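Local coordinates for protein SVS_variant_AS1 (Streptomyces sp. CWA1, PDB 6TJA) that probably catalyses the metal-dependent cyclisation of geranylgeranyl diphosphate to spiroviolene, as an engineered ancestral form of a bacterial class I terpene cyclase, at residues V33-R38 with V127-D132; A61-T66 with P190-L195; E218-V223 with H300-N305. All blocks are in the same frame, centred on the assembly; numbering follows the deposited sequence.

Contact 1: residues V33-R38 with V127-D132; sequences VEWIRR and VPALQD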
ATOM      1  N   VAL A  33      29.260  -2.428   0.273  1.00 51.55           N
ATOM      2  CA  VAL A  33      29.915  -2.944   1.435  1.00 47.89           C
ATOM      3  C   VAL A  33      30.330  -1.816   2.345  1.00 46.82           C
ATOM      4  O   VAL A  33      30.205  -1.942   3.523  1.00 43.35           O
ATOM      5  CB  VAL A  33      31.109  -3.805   1.069  1.00 49.26           C
ATOM      6  CG1 VAL A  33      31.902  -4.135   2.301  1.00 47.97           C
ATOM      7  CG2 VAL A  33      30.644  -5.068   0.398  1.00 47.99           C
ATOM      8  N   GLU A  34      30.793  -0.705   1.810  1.00 46.41           N
ATOM      9  CA  GLU A  34      31.147   0.379   2.696  1.00 49.42           C
ATOM     10  C   GLU A  34      29.941   1.033   3.319  1.00 45.31           C
ATOM     11  O   GLU A  34      29.961   1.335   4.467  1.00 49.23           O
ATOM     12  CB  GLU A  34      32.207   1.372   2.176  1.00 55.85           C
ATOM     13  CG  GLU A  34      32.104   1.910   0.773  1.00 70.48           C
ATOM     14  CD  GLU A  34      33.459   2.183   0.090  1.00 81.66           C
ATOM     15  OE1 GLU A  34      34.494   1.595   0.465  1.00 73.12           O
ATOM     16  OE2 GLU A  34      33.493   2.974  -0.860  1.00 84.88           O
ATOM     17  N   TRP A  35      28.888   1.235   2.558  1.00 44.23           N
ATOM     18  CA  TRP A  35      27.617   1.810   3.097  1.00 40.07           C
ATOM     19  C   TRP A  35      27.107   0.961   4.265  1.00 41.76           C
ATOM     20  O   TRP A  35      26.650   1.561   5.270  1.00 40.45           O
ATOM     21  CB  TRP A  35      26.537   1.908   2.023  1.00 38.06           C
ATOM     22  CG  TRP A  35      25.197   2.370   2.500  1.00 34.08           C
ATOM     23  CD1 TRP A  35      24.729   3.652   2.514  1.00 33.33           C
ATOM     24  CD2 TRP A  35      24.127   1.544   2.987  1.00 31.32           C
ATOM     25  NE1 TRP A  35      23.440   3.674   2.974  1.00 35.22           N
ATOM     26  CE2 TRP A  35      23.045   2.397   3.271  1.00 32.79           C
ATOM     27  CE3 TRP A  35      23.956   0.170   3.153  1.00 33.53           C
ATOM     28  CZ2 TRP A  35      21.826   1.922   3.748  1.00 35.47           C
ATOM     29  CZ3 TRP A  35      22.746  -0.307   3.602  1.00 34.89           C
ATOM     30  CH2 TRP A  35      21.696   0.560   3.906  1.00 34.44           C
ATOM     31  N   ILE A  36      27.146  -0.364   4.095  1.00 38.73           N
ATOM     32  CA  ILE A  36      26.639  -1.363   5.078  1.00 45.59           C
ATOM     33  C   ILE A  36      27.372  -1.155   6.404  1.00 48.78           C
ATOM     34  O   ILE A  36      26.675  -1.097   7.425  1.00 48.55           O
ATOM     35  CB  ILE A  36      26.785  -2.812   4.565  1.00 43.14           C
ATOM     36  CG1 ILE A  36      25.850  -3.098   3.391  1.00 45.67           C
ATOM     37  CG2 ILE A  36      26.557  -3.812   5.682  1.00 44.22           C
ATOM     38  CD1 ILE A  36      26.082  -4.448   2.739  1.00 44.41           C
ATOM     39  N   ARG A  37      28.709  -1.053   6.376  1.00 53.34           N
ATOM     40  CA  ARG A  37      29.580  -0.868   7.575  1.00 58.12           C
ATOM     41  C   ARG A  37      29.220   0.450   8.284  1.00 56.57           C
ATOM     42  O   ARG A  37      29.151   0.447   9.526  1.00 58.88           O
ATOM     43  CB  ARG A  37      31.060  -0.963   7.176  1.00 64.97           C
ATOM     44  CG  ARG A  37      31.413  -2.316   6.566  1.00 68.24           C
ATOM     45  CD  ARG A  37      32.879  -2.723   6.504  1.00 67.06           C
ATOM     46  NE  ARG A  37      32.892  -4.125   6.914  1.00 70.83           N
ATOM     47  CZ  ARG A  37      33.347  -5.166   6.216  1.00 64.75           C
ATOM     48  NH1 ARG A  37      33.913  -5.001   5.029  1.00 52.52           N
ATOM     49  NH2 ARG A  37      33.249  -6.380   6.749  1.00 58.99           N
ATOM     50  N   ARG A  38      28.914   1.510   7.536  1.00 50.59           N
ATOM     51  CA  ARG A  38      28.577   2.845   8.091  1.00 55.57           C
ATOM     52  C   ARG A  38      27.082   2.975   8.428  1.00 54.00           C
ATOM     53  O   ARG A  38      26.722   3.969   9.070  1.00 52.96           O
ATOM     54  CB  ARG A  38      28.979   3.921   7.079  1.00 67.41           C
ATOM     55  CG  ARG A  38      30.485   4.096   6.950  1.00 83.04           C
ATOM     56  CD  ARG A  38      30.909   4.797   5.666  1.00 92.26           C
ATOM     57  NE  ARG A  38      32.358   4.972   5.603  1.00 97.57           N
ATOM     58  CZ  ARG A  38      33.258   4.004   5.389  1.00101.71           C
ATOM     59  NH1 ARG A  38      32.899   2.742   5.201  1.00 96.87           N
ATOM     60  NH2 ARG A  38      34.540   4.318   5.365  1.00105.67           N
ATOM     61  N   VAL A 127      15.670   1.998  10.602  1.00 29.64           N
ATOM     62  CA  VAL A 127      14.910   3.164  10.062  1.00 31.10           C
ATOM     63  C   VAL A 127      15.868   4.163   9.410  1.00 32.36           C
ATOM     64  O   VAL A 127      15.629   4.517   8.260  1.00 32.15           O
ATOM     65  CB  VAL A 127      13.953   3.792  11.091  1.00 31.88           C
ATOM     66  CG1 VAL A 127      13.638   5.251  10.791  1.00 33.19           C
ATOM     67  CG2 VAL A 127      12.684   2.965  11.188  1.00 32.99           C
ATOM     68  N   PRO A 128      16.951   4.651  10.061  1.00 32.75           N
ATOM     69  CA  PRO A 128      17.840   5.629   9.428  1.00 36.09           C
ATOM     70  C   PRO A 128      18.438   5.107   8.107  1.00 33.82           C
ATOM     71  O   PRO A 128      18.452   5.846   7.143  1.00 33.57           O
ATOM     72  CB  PRO A 128      18.950   5.902  10.473  1.00 36.89           C
ATOM     73  CG  PRO A 128      18.301   5.483  11.796  1.00 36.83           C
ATOM     74  CD  PRO A 128      17.370   4.340  11.439  1.00 35.87           C
ATOM     75  N   ALA A 129      18.839   3.838   8.068  1.00 31.70           N
ATOM     76  CA  ALA A 129      19.302   3.147   6.840  1.00 33.85           C
ATOM     77  C   ALA A 129      18.258   3.262   5.706  1.00 35.16           C
ATOM     78  O   ALA A 129      18.648   3.657   4.567  1.00 31.38           O
ATOM     79  CB  ALA A 129      19.626   1.711   7.176  1.00 34.13           C
ATOM     80  N   LEU A 130      16.987   2.932   5.990  1.00 30.46           N
ATOM     81  CA  LEU A 130      15.889   3.014   4.995  1.00 27.91           C
ATOM     82  C   LEU A 130      15.757   4.458   4.540  1.00 26.78           C
ATOM     83  O   LEU A 130      15.482   4.677   3.355  1.00 28.26           O
ATOM     84  CB  LEU A 130      14.557   2.507   5.574  1.00 26.81           C
ATOM     85  CG  LEU A 130      13.401   2.477   4.575  1.00 26.87           C
ATOM     86  CD1 LEU A 130      13.745   1.583   3.381  1.00 28.20           C
ATOM     87  CD2 LEU A 130      12.099   2.016   5.202  1.00 27.40           C
ATOM     88  N   GLN A 131      15.901   5.415   5.454  1.00 28.86           N
ATOM     89  CA  GLN A 131      15.673   6.851   5.136  1.00 29.15           C
ATOM     90  C   GLN A 131      16.771   7.358   4.194  1.00 28.31           C
ATOM     91  O   GLN A 131      16.470   8.265   3.380  1.00 30.84           O
ATOM     92  CB  GLN A 131      15.565   7.677   6.413  1.00 29.51           C
ATOM     93  CG  GLN A 131      14.221   7.509   7.106  1.00 31.27           C
ATOM     94  CD  GLN A 131      14.074   8.462   8.261  1.00 29.99           C
ATOM     95  OE1 GLN A 131      14.930   8.506   9.129  1.00 38.19           O
ATOM     96  NE2 GLN A 131      12.983   9.214   8.281  1.00 28.96           N
ATOM     97  N   ASP A 132      17.984   6.823   4.326  1.00 29.01           N
ATOM     98  CA  ASP A 132      19.141   7.153   3.464  1.00 32.36           C
ATOM     99  C   ASP A 132      18.855   6.625   2.055  1.00 32.40           C
ATOM    100  O   ASP A 132      18.978   7.387   1.085  1.00 30.31           O
ATOM    101  CB  ASP A 132      20.431   6.522   3.992  1.00 35.89           C
ATOM    102  CG  ASP A 132      21.645   6.937   3.171  1.00 36.89           C
ATOM    103  OD1 ASP A 132      22.015   8.140   3.206  1.00 37.12           O
ATOM    104  OD2 ASP A 132      22.151   6.089   2.451  1.00 39.71           O
TER
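Trp35 and Asp132 illustrate how one long side chain can bridge two helices whose backbones stay well apart. CB of Trp35 points toward helix 126-140, and with CG anti to the backbone N (chi1 175°) the indole is carried across edge first; the first atoms to touch are those of the pyrrole ring. CD1 passes 3.5 Å from Asp132 OD2, and the next atom round, NE1, donates a hydrogen bond to the same oxygen, 2.8 Å between Trp35 NE1 and Asp132 OD2, with an angle of 152° at the hydrogen. The acceptor lies close to the indole plane, whereas NE1 sits well above the plane of the carboxylate; the two flat groups are turned 27° from one another. Further along the edge, Trp35 CZ2 passes 3.7 Å from the carbonyl oxygen Ala129 O, and only at the tip is the contact apolar, with Trp35 CH2 4.0 Å from Ala129 CB.

The carboxylate is shared, since Asp132 OD1 forms a salt bridge with Arg135 and OD2 another with Arg136, which would tend to keep it anionic and a good acceptor for the indole. Met41 and Leu78 also touch the tryptophan. A leucine in place of Trp35 would probably leave Asp132 to its arginines alone and open a gap beside Ala129. Far from the chain centre, this is peripheral helix-to-helix packing in the all-helical class I terpene synthase fold, an N-terminal helix joined to the helix starting at residue 126 by an indole-carboxylate bond.

Contact 2: residues A61-T66 with P190-L195; sequences ARFAPT and PTFAML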
ATOM      1  N   ALA A  61      22.211  -6.307  -9.759  1.00 24.55           N
ATOM      2  CA  ALA A  61      23.006  -6.069 -10.983  1.00 26.17           C
ATOM      3  C   ALA A  61      22.509  -6.974 -12.120  1.00 25.64           C
ATOM      4  O   ALA A  61      22.765  -6.672 -13.311  1.00 26.33           O
ATOM      5  CB  ALA A  61      24.478  -6.286 -10.670  1.00 25.53           C
ATOM      6  N   ARG A  62      21.856  -8.077 -11.767  1.00 26.09           N
ATOM      7  CA  ARG A  62      21.171  -8.995 -12.709  1.00 27.27           C
ATOM      8  C   ARG A  62      19.772  -8.494 -13.101  1.00 28.44           C
ATOM      9  O   ARG A  62      19.281  -8.911 -14.170  1.00 30.02           O
ATOM     10  CB  ARG A  62      21.094 -10.389 -12.101  1.00 28.56           C
ATOM     11  CG  ARG A  62      22.466 -10.992 -11.830  1.00 28.33           C
ATOM     12  CD  ARG A  62      22.244 -12.262 -11.025  1.00 33.05           C
ATOM     13  NE  ARG A  62      23.485 -12.910 -10.660  1.00 32.78           N
ATOM     14  CZ  ARG A  62      24.182 -13.692 -11.465  1.00 34.41           C
ATOM     15  NH1 ARG A  62      23.738 -13.961 -12.682  1.00 41.10           N
ATOM     16  NH2 ARG A  62      25.316 -14.217 -11.049  1.00 37.15           N
ATOM     17  N   PHE A  63      19.169  -7.633 -12.312  1.00 27.91           N
ATOM     18  CA  PHE A  63      17.863  -7.085 -12.620  1.00 27.13           C
ATOM     19  C   PHE A  63      17.980  -5.906 -13.563  1.00 27.45           C
ATOM     20  O   PHE A  63      17.171  -5.730 -14.396  1.00 30.45           O
ATOM     21  CB  PHE A  63      17.160  -6.631 -11.348  1.00 27.12           C
ATOM     22  CG  PHE A  63      16.490  -7.721 -10.607  1.00 25.76           C
ATOM     23  CD1 PHE A  63      17.193  -8.815 -10.194  1.00 26.73           C
ATOM     24  CD2 PHE A  63      15.152  -7.661 -10.344  1.00 27.69           C
ATOM     25  CE1 PHE A  63      16.584  -9.827  -9.525  1.00 27.82           C
ATOM     26  CE2 PHE A  63      14.528  -8.671  -9.677  1.00 27.56           C
ATOM     27  CZ  PHE A  63      15.245  -9.751  -9.258  1.00 29.15           C
ATOM     28  N   ALA A  64      19.039  -5.131 -13.424  1.00 27.38           N
ATOM     29  CA  ALA A  64      19.260  -3.950 -14.230  1.00 25.51           C
ATOM     30  C   ALA A  64      20.686  -3.947 -14.765  1.00 25.53           C
ATOM     31  O   ALA A  64      21.491  -3.140 -14.397  1.00 23.53           O
ATOM     32  CB  ALA A  64      18.993  -2.729 -13.394  1.00 25.95           C
ATOM     33  N   PRO A  65      20.978  -4.865 -15.655  1.00 25.20           N
ATOM     34  CA  PRO A  65      22.347  -4.995 -16.112  1.00 25.60           C
ATOM     35  C   PRO A  65      22.891  -3.937 -17.072  1.00 27.12           C
ATOM     36  O   PRO A  65      24.014  -4.049 -17.381  1.00 25.17           O
ATOM     37  CB  PRO A  65      22.381  -6.391 -16.700  1.00 23.99           C
ATOM     38  CG  PRO A  65      21.005  -6.638 -17.150  1.00 26.54           C
ATOM     39  CD  PRO A  65      20.084  -5.822 -16.310  1.00 28.27           C
ATOM     40  N   THR A  66      22.111  -2.972 -17.536  1.00 23.99           N
ATOM     41  CA  THR A  66      22.623  -1.900 -18.427  1.00 27.51           C
ATOM     42  C   THR A  66      22.335  -0.529 -17.817  1.00 28.91           C
ATOM     43  O   THR A  66      22.481   0.464 -18.535  1.00 31.44           O
ATOM     44  CB  THR A  66      22.077  -2.071 -19.842  1.00 27.81           C
ATOM     45  OG1 THR A  66      20.682  -1.777 -19.804  1.00 30.99           O
ATOM     46  CG2 THR A  66      22.310  -3.469 -20.366  1.00 25.45           C
ATOM     47  N   PRO A 190       8.361  -4.418  -4.096  1.00 24.82           N
ATOM     48  CA  PRO A 190       9.335  -3.332  -4.016  1.00 23.42           C
ATOM     49  C   PRO A 190      10.651  -3.639  -4.747  1.00 23.80           C
ATOM     50  O   PRO A 190      11.270  -2.702  -5.164  1.00 25.85           O
ATOM     51  CB  PRO A 190       9.482  -3.177  -2.499  1.00 22.36           C
ATOM     52  CG  PRO A 190       9.279  -4.566  -1.977  1.00 23.63           C
ATOM     53  CD  PRO A 190       8.110  -5.039  -2.788  1.00 24.56           C
ATOM     54  N   THR A 191      11.041  -4.912  -4.897  1.00 23.20           N
ATOM     55  CA  THR A 191      12.224  -5.310  -5.703  1.00 25.28           C
ATOM     56  C   THR A 191      12.028  -4.892  -7.178  1.00 26.32           C
ATOM     57  O   THR A 191      12.914  -4.201  -7.759  1.00 27.17           O
ATOM     58  CB  THR A 191      12.543  -6.808  -5.575  1.00 23.99           C
ATOM     59  OG1 THR A 191      12.767  -7.089  -4.205  1.00 23.97           O
ATOM     60  CG2 THR A 191      13.780  -7.228  -6.337  1.00 24.59           C
ATOM     61  N   PHE A 192      10.909  -5.288  -7.772  1.00 25.96           N
ATOM     62  CA  PHE A 192      10.587  -5.055  -9.195  1.00 26.25           C
ATOM     63  C   PHE A 192      10.283  -3.566  -9.416  1.00 26.82           C
ATOM     64  O   PHE A 192      10.604  -3.019 -10.510  1.00 24.15           O
ATOM     65  CB  PHE A 192       9.513  -6.059  -9.624  1.00 27.84           C
ATOM     66  CG  PHE A 192      10.078  -7.425  -9.932  1.00 26.37           C
ATOM     67  CD1 PHE A 192      10.835  -7.635 -11.070  1.00 28.98           C
ATOM     68  CD2 PHE A 192       9.928  -8.482  -9.065  1.00 30.87           C
ATOM     69  CE1 PHE A 192      11.365  -8.881 -11.370  1.00 27.69           C
ATOM     70  CE2 PHE A 192      10.463  -9.731  -9.357  1.00 31.42           C
ATOM     71  CZ  PHE A 192      11.170  -9.930 -10.516  1.00 29.41           C
ATOM     72  N   ALA A 193       9.740  -2.891  -8.402  1.00 25.96           N
ATOM     73  CA  ALA A 193       9.363  -1.459  -8.500  1.00 28.34           C
ATOM     74  C   ALA A 193      10.632  -0.594  -8.498  1.00 27.45           C
ATOM     75  O   ALA A 193      10.486   0.589  -8.727  1.00 29.86           O
ATOM     76  CB  ALA A 193       8.430  -1.044  -7.365  1.00 27.83           C
ATOM     77  N   MET A 194      11.816  -1.145  -8.203  1.00 26.50           N
ATOM     78  CA  MET A 194      13.106  -0.404  -8.301  1.00 26.70           C
ATOM     79  C   MET A 194      13.726  -0.487  -9.708  1.00 25.91           C
ATOM     80  O   MET A 194      14.725   0.199  -9.916  1.00 28.18           O
ATOM     81  CB  MET A 194      14.135  -0.947  -7.318  1.00 27.39           C
ATOM     82  CG  MET A 194      13.735  -0.800  -5.886  1.00 27.56           C
ATOM     83  SD  MET A 194      15.165  -1.127  -4.894  1.00 26.23           S
ATOM     84  CE  MET A 194      15.397  -2.890  -5.083  1.00 24.36           C
ATOM     85  N   LEU A 195      13.187  -1.242 -10.648  1.00 25.73           N
ATOM     86  CA  LEU A 195      13.741  -1.328 -11.994  1.00 24.15           C
ATOM     87  C   LEU A 195      13.855   0.026 -12.687  1.00 27.57           C
ATOM     88  O   LEU A 195      14.867   0.374 -13.172  1.00 28.60           O
ATOM     89  CB  LEU A 195      12.970  -2.305 -12.863  1.00 22.33           C
ATOM     90  CG  LEU A 195      13.124  -3.807 -12.692  1.00 21.88           C
ATOM     91  CD1 LEU A 195      12.080  -4.649 -13.389  1.00 20.10           C
ATOM     92  CD2 LEU A 195      14.514  -4.301 -13.014  1.00 23.45           C
TER
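Phe63 meets Thr191, Phe192 and Leu195 in the buried interior of the all-helical class I terpene synthase fold, where the loop leading into helix 70-91 packs against helix 188-192 and the type I beta turn from Phe192 to Leu195. The two aromatic side chains cross at about a right angle, yet their rings are neither stacked nor perpendicular: the planes stand at 46° and the centroids 5.2 Å apart. One corner of Phe63 does the touching. Its CE2 lies over a face of the Phe192 ring, displaced toward the rim, and comes within 3.6 Å of Phe192 CE1.

The same corner is met by the methyl of Thr191, whose CG2 is 3.7 Å from Phe63 CE2. That methyl is anti to the backbone N, while the hydroxyl, on the other branch, is bonded to Gly187 O. Phe59 and Phe60 add their rings to this aromatic group, and Leu298 of helix 289-309 touches Phe192. Leu195 approaches near the plane of the Phe63 ring, at its CB end. There CD2 packs 3.9 Å from Phe63 CB, and the same methyl lies against the backbone, with 3.3 Å between Leu195 CD2 and Phe63 O.

Contact 3: residues E218-V223 with H300-N305; sequences EMAIMV and HGIRGN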
ATOM      1  N   GLU A 218       2.949  -9.194 -11.556  1.00 24.26           N
ATOM      2  CA  GLU A 218       2.531 -10.188 -10.544  1.00 22.73           C
ATOM      3  C   GLU A 218       3.137 -11.552 -10.905  1.00 22.40           C
ATOM      4  O   GLU A 218       3.665 -12.211 -10.010  1.00 20.31           O
ATOM      5  CB  GLU A 218       1.018 -10.162 -10.423  1.00 23.82           C
ATOM      6  CG  GLU A 218       0.498  -8.969  -9.644  1.00 22.40           C
ATOM      7  CD  GLU A 218      -0.868  -9.200  -9.028  1.00 24.27           C
ATOM      8  OE1 GLU A 218      -1.504 -10.215  -9.401  1.00 26.18           O
ATOM      9  OE2 GLU A 218      -1.306  -8.372  -8.181  1.00 23.30           O
ATOM     10  N   MET A 219       3.148 -11.923 -12.183  1.00 22.70           N
ATOM     11  CA  MET A 219       3.615 -13.261 -12.593  1.00 24.35           C
ATOM     12  C   MET A 219       5.110 -13.333 -12.340  1.00 24.56           C
ATOM     13  O   MET A 219       5.589 -14.374 -11.799  1.00 24.92           O
ATOM     14  CB  MET A 219       3.265 -13.550 -14.054  1.00 24.11           C
ATOM     15  CG  MET A 219       1.796 -13.925 -14.150  1.00 24.89           C
ATOM     16  SD  MET A 219       1.228 -14.670 -15.653  1.00 24.95           S
ATOM     17  CE  MET A 219       0.918 -13.185 -16.614  1.00 24.09           C
ATOM     18  N   ALA A 220       5.823 -12.269 -12.693  1.00 22.47           N
ATOM     19  CA  ALA A 220       7.275 -12.214 -12.473  1.00 22.16           C
ATOM     20  C   ALA A 220       7.522 -12.426 -10.983  1.00 23.06           C
ATOM     21  O   ALA A 220       8.434 -13.204 -10.620  1.00 22.48           O
ATOM     22  CB  ALA A 220       7.828 -10.912 -12.969  1.00 23.78           C
ATOM     23  N   ILE A 221       6.736 -11.736 -10.147  1.00 25.27           N
ATOM     24  CA  ILE A 221       6.882 -11.745  -8.664  1.00 23.58           C
ATOM     25  C   ILE A 221       6.575 -13.146  -8.140  1.00 21.98           C
ATOM     26  O   ILE A 221       7.333 -13.622  -7.300  1.00 21.51           O
ATOM     27  CB  ILE A 221       6.012 -10.655  -8.027  1.00 24.80           C
ATOM     28  CG1 ILE A 221       6.601  -9.283  -8.326  1.00 25.38           C
ATOM     29  CG2 ILE A 221       5.831 -10.854  -6.528  1.00 24.03           C
ATOM     30  CD1 ILE A 221       5.663  -8.155  -7.965  1.00 26.18           C
ATOM     31  N   MET A 222       5.544 -13.796  -8.667  1.00 24.52           N
ATOM     32  CA  MET A 222       5.057 -15.103  -8.186  1.00 23.58           C
ATOM     33  C   MET A 222       6.079 -16.174  -8.554  1.00 25.07           C
ATOM     34  O   MET A 222       6.320 -17.044  -7.727  1.00 27.59           O
ATOM     35  CB  MET A 222       3.690 -15.441  -8.777  1.00 26.53           C
ATOM     36  CG  MET A 222       3.006 -16.630  -8.076  1.00 28.97           C
ATOM     37  SD  MET A 222       2.516 -16.265  -6.354  1.00 32.07           S
ATOM     38  CE  MET A 222       0.906 -15.598  -6.703  1.00 37.64           C
ATOM     39  N   VAL A 223       6.708 -16.100  -9.724  1.00 26.80           N
ATOM     40  CA  VAL A 223       7.735 -17.103 -10.125  1.00 25.74           C
ATOM     41  C   VAL A 223       8.955 -16.924  -9.219  1.00 26.93           C
ATOM     42  O   VAL A 223       9.438 -17.950  -8.694  1.00 26.23           O
ATOM     43  CB  VAL A 223       8.116 -17.017 -11.607  1.00 25.59           C
ATOM     44  CG1 VAL A 223       9.277 -17.959 -11.919  1.00 25.62           C
ATOM     45  CG2 VAL A 223       6.921 -17.295 -12.509  1.00 24.94           C
ATOM     46  N   HIS A 300      14.826 -10.328 -16.833  1.00 26.66           N
ATOM     47  CA  HIS A 300      16.180 -10.348 -16.214  1.00 27.38           C
ATOM     48  C   HIS A 300      16.054 -10.696 -14.733  1.00 27.27           C
ATOM     49  O   HIS A 300      16.910 -11.431 -14.236  1.00 27.22           O
ATOM     50  CB  HIS A 300      16.895  -8.986 -16.381  1.00 28.48           C
ATOM     51  CG  HIS A 300      17.564  -8.808 -17.696  1.00 27.09           C
ATOM     52  ND1 HIS A 300      18.319  -9.811 -18.269  1.00 31.79           N
ATOM     53  CD2 HIS A 300      17.653  -7.745 -18.525  1.00 27.39           C
ATOM     54  CE1 HIS A 300      18.862  -9.378 -19.394  1.00 29.33           C
ATOM     55  NE2 HIS A 300      18.442  -8.126 -19.588  1.00 27.43           N
ATOM     56  N   GLY A 301      15.059 -10.109 -14.059  1.00 27.10           N
ATOM     57  CA  GLY A 301      14.745 -10.338 -12.632  1.00 26.54           C
ATOM     58  C   GLY A 301      14.395 -11.792 -12.354  1.00 24.88           C
ATOM     59  O   GLY A 301      15.016 -12.339 -11.487  1.00 23.87           O
ATOM     60  N   ILE A 302      13.445 -12.395 -13.089  1.00 26.35           N
ATOM     61  CA  ILE A 302      13.008 -13.805 -12.878  1.00 26.73           C
ATOM     62  C   ILE A 302      14.250 -14.698 -12.964  1.00 28.80           C
ATOM     63  O   ILE A 302      14.522 -15.430 -12.018  1.00 29.30           O
ATOM     64  CB  ILE A 302      11.938 -14.249 -13.886  1.00 26.07           C
ATOM     65  CG1 ILE A 302      10.624 -13.485 -13.722  1.00 25.05           C
ATOM     66  CG2 ILE A 302      11.714 -15.756 -13.810  1.00 25.91           C
ATOM     67  CD1 ILE A 302       9.654 -13.692 -14.868  1.00 22.22           C
ATOM     68  N   ARG A 303      14.972 -14.613 -14.074  1.00 30.71           N
ATOM     69  CA  ARG A 303      16.216 -15.388 -14.332  1.00 29.63           C
ATOM     70  C   ARG A 303      17.274 -15.096 -13.264  1.00 26.12           C
ATOM     71  O   ARG A 303      17.862 -16.051 -12.719  1.00 25.93           O
ATOM     72  CB  ARG A 303      16.791 -15.026 -15.705  1.00 31.58           C
ATOM     73  CG  ARG A 303      18.053 -15.797 -16.078  1.00 32.48           C
ATOM     74  CD  ARG A 303      17.979 -17.291 -15.801  1.00 31.36           C
ATOM     75  NE  ARG A 303      19.256 -17.828 -16.200  1.00 34.59           N
ATOM     76  CZ  ARG A 303      19.448 -18.740 -17.150  1.00 36.88           C
ATOM     77  NH1 ARG A 303      18.426 -19.318 -17.766  1.00 41.91           N
ATOM     78  NH2 ARG A 303      20.676 -19.104 -17.452  1.00 38.52           N
ATOM     79  N   GLY A 304      17.531 -13.826 -12.993  1.00 26.26           N
ATOM     80  CA  GLY A 304      18.550 -13.398 -12.014  1.00 27.43           C
ATOM     81  C   GLY A 304      18.221 -13.890 -10.616  1.00 31.43           C
ATOM     82  O   GLY A 304      19.131 -14.403  -9.911  1.00 33.25           O
ATOM     83  N   ASN A 305      16.972 -13.725 -10.181  1.00 30.14           N
ATOM     84  CA  ASN A 305      16.506 -14.338  -8.917  1.00 27.67           C
ATOM     85  C   ASN A 305      16.835 -15.834  -8.894  1.00 28.18           C
ATOM     86  O   ASN A 305      17.425 -16.315  -7.890  1.00 28.78           O
ATOM     87  CB  ASN A 305      15.015 -14.151  -8.726  1.00 28.54           C
ATOM     88  CG  ASN A 305      14.566 -14.769  -7.428  1.00 26.89           C
ATOM     89  OD1 ASN A 305      14.801 -14.184  -6.377  1.00 25.57           O
ATOM     90  ND2 ASN A 305      13.957 -15.940  -7.511  1.00 25.00           N
TER
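Ile302 carries this contact almost alone, a case of one branched side chain packed, in a buried position, between two helices. Its CB points toward helix 211-231, and its branches are divided between two residues one turn apart. The longer branch reaches Ala220: Ile302 CD1 is 3.7 Å from Ala220 CA and 3.8 Å from Ala220 CB, so the methyl lies against the backbone as much as against the side chain. CG1 of Ile302 adds a contact with Ala220 O at 3.8 Å. The small alanine is consistent with the close approach of the helices, 6.0 Å between Ala220 CA and Ile302 CA. The shorter branch, CG2, stands anti to the backbone N of Ile302 and meets Val223 CG1 at 3.8 Å.

Beyond this patch the two segments draw apart. Asn305 has its CB directed toward the other helix, but its side chain stops 5.1 Å from the nearest atom of 218-223; its OD1 has a weak hydrogen bond to Asn228. Farther round the helix, on the partly exposed side, His300 bonds to Glu18 O, and Arg303 pairs with Glu307 and makes a cation-pi contact with Trp332. No hydrogen bond joins the two segments: this is apolar packing between helices 211-231 and 289-309, two long helices of the class I terpene synthase bundle.

In the fold
From the N terminus, the chain passes 33-38 and then 61-66 before either finds its partner. Contact 1 closes when helix 126-140 arrives, contact 2 when 190-195 does, so the two loops cross. Contact 3 follows in series, opening at 218-223 and closing at 300-305 near the C-terminal end of the last long helix. Contact 1, at the periphery, ties helix 25-38 to helix 126-140, its centre about 19 Å from that of contact 2. Contacts 2 and 3, by contrast, touch within the core: Phe63 CE2 lies 3.4 Å from Gly301 CA, and Phe192 CD2 lies 3.5 Å from Ile221 CG1. Together they tie loop 61-66 to helix 289-309 directly, and helix 188-192 to helix 211-231 through Phe192.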